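Long-range contacts in Rubredoxin\:oxygen oxidoreductase (Desulfovibrio gigas, PDB 1E5D), which catalyses the four-electron reduction of dioxygen to two water molecules, using a diiron centre and FMN: residues A[76-81]-A[151-156]; A[124-129]-A[139-144]. All coordinates share one frame; numbering follows the deposited sequence.

Contact 1 of 2, residues A[76-81]-A[151-156]; sequences VIQHLE and MVSWFA. With FEO (mu-oxo-diiron), chain D.
Gln78 carries its CG beside the backbone N (chi1 -38°), and the chain runs on extended (chi2 -156°) and takes the amide across to Ser153. Ser153 OG donates to Gln78 OE1 at 3.0 Å. The hydroxyl approaches from above the amide plane, not along a lone pair. The other end of the same amide, NE2, is bonded to Asp49 OD1, so both ends of this buried group are held. Bonds at both ends should restrict the rotation of the amide. Beside it, the backbone bond from Met151 N to Gln78 O is weak, at 3.3 Å. The Met151 side chain is extended and crosses that of Val76 at about a right angle. Its methyl CE packs on Val76 CG1 at 3.7 Å and lies 3.8 Å from Ile77 O.

After Gln78 the chain leaves this packing and turns to the metals. His79 and Glu81 open the His-x-Glu-x-Asp motif of flavodiiron proteins, which Asp83 completes. His79 NE2 binds iron FE2 at 2.1 Å, and Glu81 OE1 binds the same iron at 2.0 Å. His146 and Asp165 complete the protein ligands of that iron, and Asp149 OD1 holds His79 ND1 from the second shell. Glu81 OE2 is bonded to Trp263 NE1 of the second subunit.

The contact joins the two sheets of the metallo-beta-lactamase sandwich. Strand 74-77 runs between strands 46-48 and 99-103, with Ile77 and Leu80 packed against helix 104-114. On the facing sheet, strand 151-155 lies between strands 136-141 and 160-164.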
# COMPACT_ATOMS: atom_id res chain seq x y z
N VAL A 76 -14.54 -22.87 26.95
CA VAL A 76 -15.06 -21.50 26.97
C VAL A 76 -14.50 -20.72 25.79
O VAL A 76 -13.30 -20.44 25.75
CB VAL A 76 -14.74 -20.77 28.28
CG1 VAL A 76 -15.07 -19.29 28.15
CG2 VAL A 76 -15.51 -21.38 29.45
N ILE A 77 -15.34 -20.36 24.82
CA ILE A 77 -14.83 -19.61 23.68
C ILE A 77 -15.21 -18.14 23.79
O ILE A 77 -16.37 -17.77 23.64
CB ILE A 77 -15.34 -20.17 22.35
CG1 ILE A 77 -15.25 -21.70 22.27
CG2 ILE A 77 -14.59 -19.54 21.19
CD1 ILE A 77 -13.83 -22.18 22.46
N GLN A 78 -14.17 -17.36 24.05
CA GLN A 78 -14.26 -15.95 24.38
C GLN A 78 -14.15 -15.03 23.18
O GLN A 78 -14.42 -13.84 23.33
CB GLN A 78 -13.15 -15.56 25.37
CG GLN A 78 -12.86 -16.64 26.40
CD GLN A 78 -12.23 -16.02 27.64
OE1 GLN A 78 -12.95 -15.49 28.49
NE2 GLN A 78 -10.90 -16.07 27.71
N HIS A 79 -13.77 -15.57 22.04
CA HIS A 79 -13.56 -14.70 20.85
C HIS A 79 -13.62 -15.63 19.66
O HIS A 79 -13.07 -16.74 19.75
CB HIS A 79 -12.28 -13.93 21.06
CG HIS A 79 -11.72 -13.02 20.03
ND1 HIS A 79 -12.49 -12.26 19.18
CD2 HIS A 79 -10.43 -12.72 19.71
CE1 HIS A 79 -11.71 -11.55 18.38
NE2 HIS A 79 -10.44 -11.81 18.69
N LEU A 80 -14.30 -15.27 18.57
CA LEU A 80 -14.49 -16.27 17.51
C LEU A 80 -13.53 -16.09 16.35
O LEU A 80 -13.51 -16.87 15.40
CB LEU A 80 -15.94 -16.26 17.02
CG LEU A 80 -16.87 -17.23 17.75
CD1 LEU A 80 -16.33 -18.64 17.63
CD2 LEU A 80 -17.04 -16.83 19.21
N GLU A 81 -12.70 -15.06 16.42
CA GLU A 81 -11.62 -14.89 15.45
C GLU A 81 -10.80 -16.18 15.39
O GLU A 81 -10.57 -16.81 16.43
CB GLU A 81 -10.78 -13.69 15.84
CG GLU A 81 -9.60 -13.39 14.94
CD GLU A 81 -9.10 -11.98 15.15
OE1 GLU A 81 -9.65 -11.28 16.02
OE2 GLU A 81 -8.17 -11.60 14.42
N MET A 151 -15.52 -11.39 25.27
CA MET A 151 -15.85 -11.45 26.68
C MET A 151 -14.64 -11.94 27.46
O MET A 151 -13.76 -12.57 26.88
CB MET A 151 -17.04 -12.37 26.95
CG MET A 151 -16.60 -13.82 27.10
SD MET A 151 -17.98 -14.91 27.51
CE MET A 151 -17.23 -16.50 27.17
N VAL A 152 -14.58 -11.66 28.76
CA VAL A 152 -13.41 -12.11 29.52
C VAL A 152 -13.85 -12.97 30.69
O VAL A 152 -15.03 -12.98 31.04
CB VAL A 152 -12.56 -10.91 29.97
CG1 VAL A 152 -12.26 -10.00 28.78
CG2 VAL A 152 -13.27 -10.13 31.07
N SER A 153 -12.91 -13.69 31.30
CA SER A 153 -13.26 -14.60 32.38
C SER A 153 -12.49 -14.27 33.66
O SER A 153 -11.29 -14.08 33.64
CB SER A 153 -12.99 -16.06 32.00
OG SER A 153 -14.02 -16.53 31.15
N TRP A 154 -13.25 -14.22 34.74
CA TRP A 154 -12.71 -13.82 36.02
C TRP A 154 -12.82 -14.93 37.07
O TRP A 154 -13.90 -15.47 37.30
CB TRP A 154 -13.46 -12.59 36.52
CG TRP A 154 -13.01 -12.02 37.82
CD1 TRP A 154 -13.78 -11.71 38.90
CD2 TRP A 154 -11.66 -11.68 38.18
NE1 TRP A 154 -13.01 -11.21 39.91
CE2 TRP A 154 -11.70 -11.18 39.50
CE3 TRP A 154 -10.43 -11.76 37.52
CZ2 TRP A 154 -10.55 -10.75 40.16
CZ3 TRP A 154 -9.29 -11.33 38.18
CH2 TRP A 154 -9.35 -10.84 39.49
N PHE A 155 -11.68 -15.23 37.66
CA PHE A 155 -11.56 -16.04 38.86
C PHE A 155 -11.32 -15.08 40.03
O PHE A 155 -10.18 -14.68 40.30
CB PHE A 155 -10.44 -17.07 38.73
CG PHE A 155 -10.85 -18.25 37.85
CD1 PHE A 155 -11.52 -19.34 38.39
CD2 PHE A 155 -10.56 -18.25 36.50
CE1 PHE A 155 -11.91 -20.41 37.61
CE2 PHE A 155 -10.94 -19.32 35.71
CZ PHE A 155 -11.62 -20.39 36.26
N ALA A 156 -12.41 -14.72 40.68
CA ALA A 156 -12.39 -13.75 41.77
C ALA A 156 -11.52 -14.23 42.92
O ALA A 156 -10.71 -13.49 43.48
CB ALA A 156 -13.81 -13.46 42.25
FE1 FEO D . -6.05 -12.83 18.79
FE2 FEO D . -8.68 -10.99 17.80
O FEO D . -7.52 -12.92 17.84
O HOH W 1 -6.78 -14.87 19.90

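Contact 2 of 2, residues A[124-129]-A[139-144]; sequences VKHGET and FYETRM
His126 ND1 accepts the backbone N-H of Glu141 at 2.7 Å, in the plane of the imidazole and nearly straight (173°). The histidine sits in a type II beta turn, Lys125 to Glu128, which leads from strand 121-124 of one sheet of the metallo-beta-lactamase sandwich to strand 129-131 of the other. Its ring reaches the backbone of strand 136-141 because CG is anti to the backbone N (chi1 176°). As ND1 is the acceptor here, any proton on this ring should lie on NE2.

CE1 of the same ring touches Tyr140 CD1 at 3.3 Å, coming to the edge of the phenol. The two ring planes are inclined at 59°. Nearer the backbone, His126 CB lies against Glu141 CG at 3.5 Å.

The backbone of the turn is tied to the strand as well. Phe139 N donates to Glu128 O at 2.8 Å, and Gly127 N donates to Phe139 O, although the short length modelled for that bond is doubtful. Gly127 takes the third position of the type II turn with a positive phi, a conformation usual for glycine there. Within the turn, Glu128 N bonds to Lys125 O.

The buried end of the contact is apolar. Val124 crosses Phe139 at about a right angle, with all three side-chain carbons of the valine close to the CD2 side of the ring. Val124 CG1 approaches Phe139 CE2 to 3.4 Å. At the far end, Glu141 OE1 forms a salt bridge with Arg143 NH1 at 3.0 Å.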
# COMPACT_ATOMS: atom_id res chain seq x y z
N VAL A 124 -23.43 -17.61 27.76
CA VAL A 124 -23.31 -17.00 29.09
C VAL A 124 -23.55 -15.49 28.97
O VAL A 124 -23.37 -14.92 27.91
CB VAL A 124 -21.96 -17.27 29.75
CG1 VAL A 124 -21.87 -18.74 30.11
CG2 VAL A 124 -20.80 -16.88 28.85
N LYS A 125 -23.99 -14.89 30.05
CA LYS A 125 -24.45 -13.51 30.13
C LYS A 125 -23.47 -12.66 30.93
O LYS A 125 -22.71 -13.18 31.76
CB LYS A 125 -25.84 -13.47 30.76
CG LYS A 125 -26.91 -12.71 30.02
CD LYS A 125 -28.29 -13.12 30.52
CE LYS A 125 -28.77 -12.23 31.66
NZ LYS A 125 -29.98 -11.44 31.28
N HIS A 126 -23.47 -11.35 30.68
CA HIS A 126 -22.51 -10.50 31.39
C HIS A 126 -22.72 -10.63 32.89
O HIS A 126 -23.82 -10.41 33.41
CB HIS A 126 -22.64 -9.05 30.92
CG HIS A 126 -21.77 -8.09 31.67
ND1 HIS A 126 -20.40 -8.02 31.50
CD2 HIS A 126 -22.06 -7.16 32.61
CE1 HIS A 126 -19.90 -7.09 32.30
NE2 HIS A 126 -20.89 -6.55 32.98
N GLY A 127 -21.68 -11.01 33.62
CA GLY A 127 -21.80 -11.11 35.07
C GLY A 127 -22.19 -12.50 35.52
O GLY A 127 -22.12 -12.84 36.71
N GLU A 128 -22.62 -13.35 34.60
CA GLU A 128 -23.00 -14.71 35.01
C GLU A 128 -21.80 -15.43 35.60
O GLU A 128 -20.66 -15.19 35.21
CB GLU A 128 -23.59 -15.47 33.84
CG GLU A 128 -23.95 -16.93 34.03
CD GLU A 128 -24.84 -17.41 32.88
OE1 GLU A 128 -25.56 -16.56 32.31
OE2 GLU A 128 -24.83 -18.61 32.53
N THR A 129 -22.09 -16.32 36.55
CA THR A 129 -21.07 -17.18 37.11
C THR A 129 -21.35 -18.64 36.74
O THR A 129 -22.45 -18.99 36.32
CB THR A 129 -20.96 -17.13 38.64
OG1 THR A 129 -22.27 -17.36 39.18
CG2 THR A 129 -20.50 -15.75 39.09
N PHE A 139 -18.16 -14.42 34.16
CA PHE A 139 -18.01 -13.94 32.79
C PHE A 139 -18.40 -12.48 32.62
O PHE A 139 -19.49 -12.07 33.02
CB PHE A 139 -18.88 -14.77 31.83
CG PHE A 139 -18.50 -16.24 31.82
CD1 PHE A 139 -17.21 -16.62 31.52
CD2 PHE A 139 -19.43 -17.21 32.11
CE1 PHE A 139 -16.85 -17.96 31.50
CE2 PHE A 139 -19.08 -18.55 32.10
CZ PHE A 139 -17.79 -18.92 31.81
N TYR A 140 -17.49 -11.71 32.01
CA TYR A 140 -17.82 -10.32 31.71
C TYR A 140 -17.78 -10.08 30.20
O TYR A 140 -16.94 -10.63 29.49
CB TYR A 140 -16.89 -9.35 32.45
CG TYR A 140 -17.11 -9.40 33.95
CD1 TYR A 140 -18.30 -8.94 34.51
CD2 TYR A 140 -16.13 -9.90 34.79
CE1 TYR A 140 -18.51 -8.99 35.87
CE2 TYR A 140 -16.33 -9.95 36.16
CZ TYR A 140 -17.52 -9.49 36.69
OH TYR A 140 -17.71 -9.54 38.05
N GLU A 141 -18.71 -9.25 29.74
CA GLU A 141 -18.75 -8.92 28.32
C GLU A 141 -17.91 -7.68 28.04
O GLU A 141 -17.90 -6.72 28.81
CB GLU A 141 -20.18 -8.72 27.84
CG GLU A 141 -21.05 -9.97 27.93
CD GLU A 141 -22.41 -9.77 27.28
OE1 GLU A 141 -22.88 -8.61 27.20
OE2 GLU A 141 -23.00 -10.78 26.85
N THR A 142 -17.22 -7.73 26.92
CA THR A 142 -16.32 -6.66 26.50
C THR A 142 -16.50 -6.41 25.01
O THR A 142 -15.53 -6.43 24.25
CB THR A 142 -14.86 -7.00 26.81
OG1 THR A 142 -14.59 -8.38 26.52
CG2 THR A 142 -14.58 -6.85 28.30
N ARG A 143 -17.75 -6.18 24.60
CA ARG A 143 -18.08 -5.95 23.20
C ARG A 143 -17.17 -4.88 22.60
O ARG A 143 -16.83 -3.93 23.30
CB ARG A 143 -19.55 -5.58 23.02
CG ARG A 143 -20.49 -6.20 24.04
CD ARG A 143 -21.49 -7.17 23.44
NE ARG A 143 -22.83 -6.63 23.33
CZ ARG A 143 -23.98 -7.08 23.80
NH1 ARG A 143 -24.08 -8.20 24.51
NH2 ARG A 143 -25.10 -6.40 23.55
N MET A 144 -16.81 -5.08 21.34
CA MET A 144 -15.94 -4.28 20.51
C MET A 144 -14.54 -4.14 21.10
O MET A 144 -13.85 -3.15 20.87
CB MET A 144 -16.52 -2.88 20.26
CG MET A 144 -17.87 -2.93 19.55
SD MET A 144 -17.99 -4.33 18.41
CE MET A 144 -16.78 -3.85 17.18

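Contacts 1 and 2 have centres about 8 Å apart, and contact 2 is nested within the chain loop that contact 1 closes. They meet where strands 136-141 and 151-155 run side by side in one sheet. Val152 N and Tyr140 O are 2.7 Å apart, a probable hydrogen bond. Ser153 OG, a donor in contact 1, packs on Phe139 CE1 of contact 2 at 3.2 Å. Val124 also touches Met151. Only contact 1 supplies iron ligands. In contact 2 the side chain of Glu141 is about 12 Å from that of His79. Both join the two sheets of the sandwich, contact 1 next to the iron site and contact 2 farther from it.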